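Thioesterase superfamily protein (Shewanella loihica, PDB 2PRX) probably hydrolyses thioesters, as a member of the hotdog-fold thioesterase superfamily. Local coordinates at residues L31-A42 and L65-A76. Sequence-based numbering, arbitrary orientation. Where two conformers were deposited one is given.
Sequences LKSYWRGEQTIA and LIDCHGTGSASA
His69 places CG opposite its backbone N (chi1 176°), and Thr40 turns OG1 into the space between its own N and carbonyl carbon (chi1 70°); these two rotations direct the imidazole toward the hairpin and the hydroxyl toward the helix, where the first hairpin of a hotdog fold meets the long helix wrapped by its antiparallel sheet. The hairpin turns through a type II' bend from Arg36 to Gln39, and strand 39-42 runs roughly antiparallel to helix 65-76, the axes approaching to 9.0 Å. His69 bridges that gap, its ring reaching Ser33 and the backbone at Ile41. Ser33 OG meets His69 ND1 at the ring edge, near its plane, in a 3.2 Å hydrogen bond in which either atom could be the donor, while Ile41 N lies 3.4 Å from His69 CE1, also at the ring edge and near its plane. Ser73 OG sits over the ring centre, 3.6 Å above the plane; polar atoms thus meet the imidazole at its edge and over one face, and Leu116 and Ile132 of the sheet pack against it too. At the hairpin end, Trp35 NE1 comes within 3.8 Å of Ala76 CB, and at the other end Leu31 and Leu65 cross nearly perpendicularly, with Leu31 CD2 also touching His69 CB. The buried hydroxyls form a chain: Thr40 OG1 donates to Ser73 OG at 2.6 Å, and Ser73 OG donates in turn to His69 O, arriving 39° out of the carbonyl plane, on the opposite face from Ser73 N.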
ATOM      1  N   LEU A  31       4.420   0.243  14.059  1.00 34.68           N
ATOM      2  CA  LEU A  31       3.052  -0.021  14.520  1.00 13.00           C
ATOM      3  C   LEU A  31       3.029  -0.969  15.710  1.00 11.61           C
ATOM      4  O   LEU A  31       3.719  -1.986  15.684  1.00  8.52           O
ATOM      5  CB  LEU A  31       2.201  -0.576  13.383  1.00 11.42           C
ATOM      6  CG  LEU A  31       0.706  -0.231  13.357  1.00  6.59           C
ATOM      7  CD1 LEU A  31       0.399   1.223  13.581  1.00  7.11           C
ATOM      8  CD2 LEU A  31       0.109  -0.696  12.028  1.00 19.17           C
ATOM      9  N   LYS A  32       2.231  -0.582  16.702  1.00  8.46           N
ATOM     10  CA  LYS A  32       1.942  -1.427  17.869  1.00  5.37           C
ATOM     11  C   LYS A  32       0.506  -1.924  17.758  1.00  5.26           C
ATOM     12  O   LYS A  32      -0.489  -1.181  17.741  1.00  7.83           O
ATOM     13  CB  LYS A  32       2.194  -0.666  19.149  1.00 12.84           C
ATOM     14  CG  LYS A  32       3.567  -0.234  19.587  1.00 12.38           C
ATOM     15  CD  LYS A  32       4.645  -1.255  19.372  1.00 10.02           C
ATOM     16  CE  LYS A  32       6.042  -0.724  19.650  1.00 15.70           C
ATOM     17  NZ  LYS A  32       7.048  -1.795  19.371  1.00 11.84           N
ATOM     18  N   SER A  33       0.345  -3.230  17.627  1.00 10.30           N
ATOM     19  CA  SER A  33      -0.975  -3.828  17.485  1.00  9.45           C
ATOM     20  C   SER A  33      -1.239  -4.683  18.737  1.00 11.52           C
ATOM     21  O   SER A  33      -0.258  -5.165  19.300  1.00 12.63           O
ATOM     22  CB  SER A  33      -1.130  -4.645  16.218  1.00 19.05           C
ATOM     23  OG  SER A  33      -0.711  -3.878  15.090  1.00 13.22           O
ATOM     24  N   TYR A  34      -2.507  -4.760  19.069  1.00 13.44           N
ATOM     25  CA  TYR A  34      -2.993  -5.360  20.304  1.00 12.61           C
ATOM     26  C   TYR A  34      -4.351  -6.021  20.104  1.00 16.97           C
ATOM     27  O   TYR A  34      -5.133  -5.654  19.237  1.00 14.54           O
ATOM     28  CB  TYR A  34      -3.215  -4.337  21.433  1.00 12.49           C
ATOM     29  CG  TYR A  34      -2.020  -3.463  21.700  1.00 13.78           C
ATOM     30  CD1 TYR A  34      -1.828  -2.266  21.032  1.00 13.54           C
ATOM     31  CD2 TYR A  34      -1.063  -3.862  22.632  1.00 15.01           C
ATOM     32  CE1 TYR A  34      -0.727  -1.471  21.278  1.00 14.59           C
ATOM     33  CE2 TYR A  34       0.037  -3.069  22.881  1.00 17.03           C
ATOM     34  CZ  TYR A  34       0.208  -1.876  22.204  1.00 13.76           C
ATOM     35  OH  TYR A  34       1.321  -1.115  22.479  1.00 15.46           O
ATOM     36  N   TRP A  35      -4.640  -6.988  20.986  1.00 14.31           N
ATOM     37  CA  TRP A  35      -5.996  -7.529  21.030  1.00 15.79           C
ATOM     38  C   TRP A  35      -6.987  -6.493  21.554  1.00 16.54           C
ATOM     39  O   TRP A  35      -6.745  -5.740  22.502  1.00 15.56           O
ATOM     40  CB  TRP A  35      -6.032  -8.796  21.886  1.00 12.88           C
ATOM     41  CG  TRP A  35      -5.563 -10.033  21.183  1.00 12.27           C
ATOM     42  CD1 TRP A  35      -4.445 -10.786  21.384  1.00 12.60           C
ATOM     43  CD2 TRP A  35      -6.267 -10.654  20.094  1.00  2.56           C
ATOM     44  NE1 TRP A  35      -4.402 -11.840  20.514  1.00 11.46           N
ATOM     45  CE2 TRP A  35      -5.518 -11.776  19.709  1.00 11.59           C
ATOM     46  CE3 TRP A  35      -7.472 -10.339  19.445  1.00  3.85           C
ATOM     47  CZ2 TRP A  35      -5.937 -12.614  18.670  1.00 11.43           C
ATOM     48  CZ3 TRP A  35      -7.872 -11.173  18.418  1.00  7.36           C
ATOM     49  CH2 TRP A  35      -7.107 -12.280  18.047  1.00  9.33           C
ATOM     50  N   ARG A  36      -8.137  -6.429  20.925  1.00 11.97           N
ATOM     51  CA  ARG A  36      -9.285  -5.667  21.387  1.00 18.90           C
ATOM     52  C   ARG A  36     -10.453  -6.630  21.501  1.00 12.92           C
ATOM     53  O   ARG A  36     -11.439  -6.573  20.782  1.00 16.31           O
ATOM     54  CB  ARG A  36      -9.636  -4.530  20.436  1.00 26.63           C
ATOM     55  CG  ARG A  36     -10.858  -3.719  20.826  1.00 31.36           C
ATOM     56  CD  ARG A  36     -10.688  -2.260  20.408  1.00 33.81           C
ATOM     57  NE  ARG A  36     -11.833  -1.456  20.812  1.00 34.91           N
ATOM     58  CZ  ARG A  36     -12.888  -1.108  20.109  1.00 29.35           C
ATOM     59  NH1 ARG A  36     -13.063  -1.467  18.843  1.00 27.88           N
ATOM     60  NH2 ARG A  36     -13.826  -0.355  20.683  1.00 30.01           N
ATOM     61  N   GLY A  37     -10.316  -7.587  22.426  1.00 20.62           N
ATOM     62  CA  GLY A  37     -11.354  -8.603  22.518  1.00 18.75           C
ATOM     63  C   GLY A  37     -11.130  -9.658  21.438  1.00 13.83           C
ATOM     64  O   GLY A  37     -10.138 -10.377  21.510  1.00 14.76           O
ATOM     65  N   GLU A  38     -12.056  -9.734  20.498  1.00  8.94           N
ATOM     66  CA  GLU A  38     -12.059 -10.678  19.407  1.00 11.31           C
ATOM     67  C   GLU A  38     -11.499 -10.026  18.136  1.00 12.81           C
ATOM     68  O   GLU A  38     -11.177 -10.730  17.177  1.00 16.41           O
ATOM     69  CB  GLU A  38     -13.496 -11.143  19.164  1.00 17.35           C
ATOM     70  CG  GLU A  38     -14.101 -11.885  20.349  1.00 25.26           C
ATOM     71  CD  GLU A  38     -15.191 -11.126  21.084  1.00 29.20           C
ATOM     72  OE1 GLU A  38     -16.154 -10.684  20.438  1.00 26.37           O
ATOM     73  OE2 GLU A  38     -15.065 -10.970  22.318  1.00 37.52           O
ATOM     74  N   GLN A  39     -11.410  -8.709  18.184  1.00 16.16           N
ATOM     75  CA  GLN A  39     -10.843  -7.836  17.174  1.00  8.21           C
ATOM     76  C   GLN A  39      -9.432  -7.489  17.638  1.00 10.15           C
ATOM     77  O   GLN A  39      -8.978  -7.677  18.775  1.00 12.08           O
ATOM     78  CB  GLN A  39     -11.639  -6.548  16.985  1.00  6.05           C
ATOM     79  CG  GLN A  39     -13.071  -6.728  16.552  1.00 11.53           C
ATOM     80  CD  GLN A  39     -13.875  -5.443  16.552  1.00 20.63           C
ATOM     81  OE1 GLN A  39     -13.319  -4.350  16.644  1.00 21.31           O
ATOM     82  NE2 GLN A  39     -15.189  -5.575  16.435  1.00 25.02           N
ATOM     83  N   THR A  40      -8.667  -6.946  16.717  1.00 10.52           N
ATOM     84  CA  THR A  40      -7.361  -6.390  17.081  1.00 10.93           C
ATOM     85  C   THR A  40      -7.491  -4.899  16.841  1.00  3.60           C
ATOM     86  O   THR A  40      -8.518  -4.503  16.266  1.00 13.56           O
ATOM     87  CB  THR A  40      -6.205  -6.996  16.287  1.00 11.53           C
ATOM     88  OG1 THR A  40      -6.283  -6.557  14.907  1.00 16.53           O
ATOM     89  CG2 THR A  40      -6.279  -8.515  16.252  1.00  1.86           C
ATOM     90  N   ILE A  41      -6.519  -4.114  17.270  1.00  9.22           N
ATOM     91  CA  ILE A  41      -6.554  -2.667  17.099  1.00 15.76           C
ATOM     92  C   ILE A  41      -5.162  -2.057  17.207  1.00 12.03           C
ATOM     93  O   ILE A  41      -4.249  -2.588  17.837  1.00 14.73           O
ATOM     94  CB  ILE A  41      -7.498  -2.008  18.128  1.00  4.93           C
ATOM     95  CG1 ILE A  41      -7.660  -0.502  18.005  1.00  9.71           C
ATOM     96  CG2 ILE A  41      -7.055  -2.390  19.538  1.00 15.29           C
ATOM     97  CD1 ILE A  41      -8.921   0.078  18.582  1.00 13.15           C
ATOM     98  N   ALA A  42      -5.004  -0.919  16.523  1.00 10.29           N
ATOM     99  CA  ALA A  42      -3.817  -0.098  16.549  1.00  5.55           C
ATOM    100  C   ALA A  42      -4.195   1.353  16.256  1.00  7.96           C
ATOM    101  O   ALA A  42      -5.278   1.651  15.744  1.00  7.67           O
ATOM    102  CB  ALA A  42      -2.746  -0.624  15.600  1.00  6.59           C
ATOM    103  N   LEU A  65       0.089   0.805   6.770  1.00  5.09           N
ATOM    104  CA  LEU A  65      -0.388   0.488   8.142  1.00  2.23           C
ATOM    105  C   LEU A  65      -1.426  -0.601   8.108  1.00  6.65           C
ATOM    106  O   LEU A  65      -1.584  -1.433   9.037  1.00 13.11           O
ATOM    107  CB  LEU A  65      -0.910   1.759   8.807  1.00  2.84           C
ATOM    108  CG  LEU A  65       0.098   2.916   8.949  1.00  7.61           C
ATOM    109  CD1 LEU A  65      -0.607   4.207   9.308  1.00 10.63           C
ATOM    110  CD2 LEU A  65       1.151   2.566   9.991  1.00 11.59           C
ATOM    111  N   ILE A  66      -2.227  -0.728   7.062  1.00  8.34           N
ATOM    112  CA  ILE A  66      -3.170  -1.849   7.022  1.00 12.15           C
ATOM    113  C   ILE A  66      -2.444  -3.186   6.904  1.00 17.16           C
ATOM    114  O   ILE A  66      -2.783  -4.187   7.548  1.00 10.59           O
ATOM    115  CB  ILE A  66      -4.161  -1.672   5.862  1.00  9.93           C
ATOM    116  CG1 ILE A  66      -5.275  -0.665   6.167  1.00 11.68           C
ATOM    117  CG2 ILE A  66      -4.703  -3.013   5.433  1.00  9.16           C
ATOM    118  CD1 ILE A  66      -5.851  -0.057   4.905  1.00 16.66           C
ATOM    119  N   ASP A  67      -1.415  -3.192   6.065  1.00 14.05           N
ATOM    120  CA  ASP A  67      -0.576  -4.361   5.842  1.00 10.06           C
ATOM    121  C   ASP A  67       0.061  -4.862   7.126  1.00 14.69           C
ATOM    122  O   ASP A  67       0.036  -6.048   7.442  1.00 13.64           O
ATOM    123  CB  ASP A  67       0.511  -3.994   4.839  1.00  7.29           C
ATOM    124  CG  ASP A  67       1.467  -5.091   4.443  1.00 16.37           C
ATOM    125  OD1 ASP A  67       1.359  -6.218   4.950  1.00 41.05           O
ATOM    126  OD2 ASP A  67       2.335  -4.794   3.584  1.00 22.03           O
ATOM    127  N   CYS A  68       0.680  -3.944   7.879  1.00 11.99           N
ATOM    128  CA  CYS A  68       1.394  -4.481   9.053  1.00 12.87           C
ATOM    129  C   CYS A  68       0.377  -4.755  10.147  1.00 13.27           C
ATOM    130  O   CYS A  68       0.564  -5.659  10.966  1.00 11.59           O
ATOM    131  CB  CYS A  68       2.519  -3.540   9.475  1.00 14.20           C
ATOM    132  SG  CYS A  68       3.875  -3.373   8.277  1.00 15.38           S
ATOM    133  N   HIS A  69      -0.721  -4.001  10.202  1.00 11.94           N
ATOM    134  CA  HIS A  69      -1.695  -4.350  11.255  1.00 13.37           C
ATOM    135  C   HIS A  69      -2.343  -5.686  10.932  1.00 17.63           C
ATOM    136  O   HIS A  69      -2.630  -6.488  11.822  1.00 13.13           O
ATOM    137  CB  HIS A  69      -2.727  -3.239  11.398  1.00 15.11           C
ATOM    138  CG  HIS A  69      -3.822  -3.548  12.383  1.00 11.13           C
ATOM    139  ND1 HIS A  69      -3.579  -3.694  13.738  1.00 11.98           N
ATOM    140  CD2 HIS A  69      -5.142  -3.728  12.213  1.00  5.66           C
ATOM    141  CE1 HIS A  69      -4.730  -3.954  14.341  1.00  7.76           C
ATOM    142  NE2 HIS A  69      -5.703  -3.982  13.449  1.00  7.78           N
ATOM    143  N   GLY A  70      -2.579  -5.932   9.646  1.00 11.24           N
ATOM    144  CA  GLY A  70      -3.279  -7.105   9.149  1.00  7.83           C
ATOM    145  C   GLY A  70      -2.471  -8.375   9.323  1.00 11.83           C
ATOM    146  O   GLY A  70      -2.962  -9.476   9.590  1.00 10.66           O
ATOM    147  N   THR A  71      -1.159  -8.203   9.151  1.00 13.54           N
ATOM    148  CA  THR A  71      -0.217  -9.294   9.335  0.50  9.13           C
ATOM    149  C   THR A  71      -0.056  -9.518  10.837  1.00  8.03           C
ATOM    150  O   THR A  71      -0.048 -10.659  11.277  1.00 30.06           O
ATOM    151  CB  THR A  71       1.142  -9.017   8.684  0.50 14.89           C
ATOM    152  OG1 THR A  71       1.017  -9.081   7.257  0.50 18.04           O
ATOM    153  CG2 THR A  71       2.146 -10.088   9.084  0.50 24.21           C
ATOM    154  N   GLY A  72       0.067  -8.399  11.556  1.00  5.19           N
ATOM    155  CA  GLY A  72       0.140  -8.497  13.016  1.00 12.31           C
ATOM    156  C   GLY A  72      -1.082  -9.275  13.498  1.00 19.31           C
ATOM    157  O   GLY A  72      -0.979 -10.285  14.201  1.00 21.00           O
ATOM    158  N   SER A  73      -2.251  -8.797  13.086  1.00 19.07           N
ATOM    159  CA  SER A  73      -3.503  -9.462  13.399  1.00 21.61           C
ATOM    160  C   SER A  73      -3.470 -10.943  13.028  1.00 23.49           C
ATOM    161  O   SER A  73      -3.958 -11.772  13.795  1.00 15.00           O
ATOM    162  CB  SER A  73      -4.685  -8.826  12.662  1.00 14.96           C
ATOM    163  OG  SER A  73      -4.784  -7.443  12.911  1.00 24.02           O
ATOM    164  N   ALA A  74      -2.914 -11.255  11.856  1.00 16.71           N
ATOM    165  CA  ALA A  74      -2.842 -12.636  11.398  1.00  8.41           C
ATOM    166  C   ALA A  74      -2.045 -13.508  12.349  1.00  7.75           C
ATOM    167  O   ALA A  74      -2.512 -14.559  12.803  1.00 14.13           O
ATOM    168  CB  ALA A  74      -2.232 -12.651   9.985  1.00 11.85           C
ATOM    169  N   SER A  75      -0.827 -13.100  12.680  1.00  9.76           N
ATOM    170  CA  SER A  75       0.041 -13.915  13.523  0.50  4.98           C
ATOM    171  C   SER A  75      -0.609 -14.162  14.884  1.00  8.25           C
ATOM    172  O   SER A  75      -0.562 -15.272  15.397  1.00 15.38           O
ATOM    173  CB  SER A  75       1.404 -13.256  13.713  0.50  7.91           C
ATOM    174  OG  SER A  75       2.291 -13.628  12.668  0.50 23.45           O
ATOM    175  N   ALA A  76      -1.192 -13.101  15.447  1.00 10.88           N
ATOM    176  CA  ALA A  76      -1.835 -13.343  16.754  1.00 14.14           C
ATOM    177  C   ALA A  76      -2.942 -14.377  16.635  1.00 21.91           C
ATOM    178  O   ALA A  76      -2.989 -15.353  17.391  1.00 24.90           O
ATOM    179  CB  ALA A  76      -2.345 -12.029  17.337  1.00 15.98           C
TER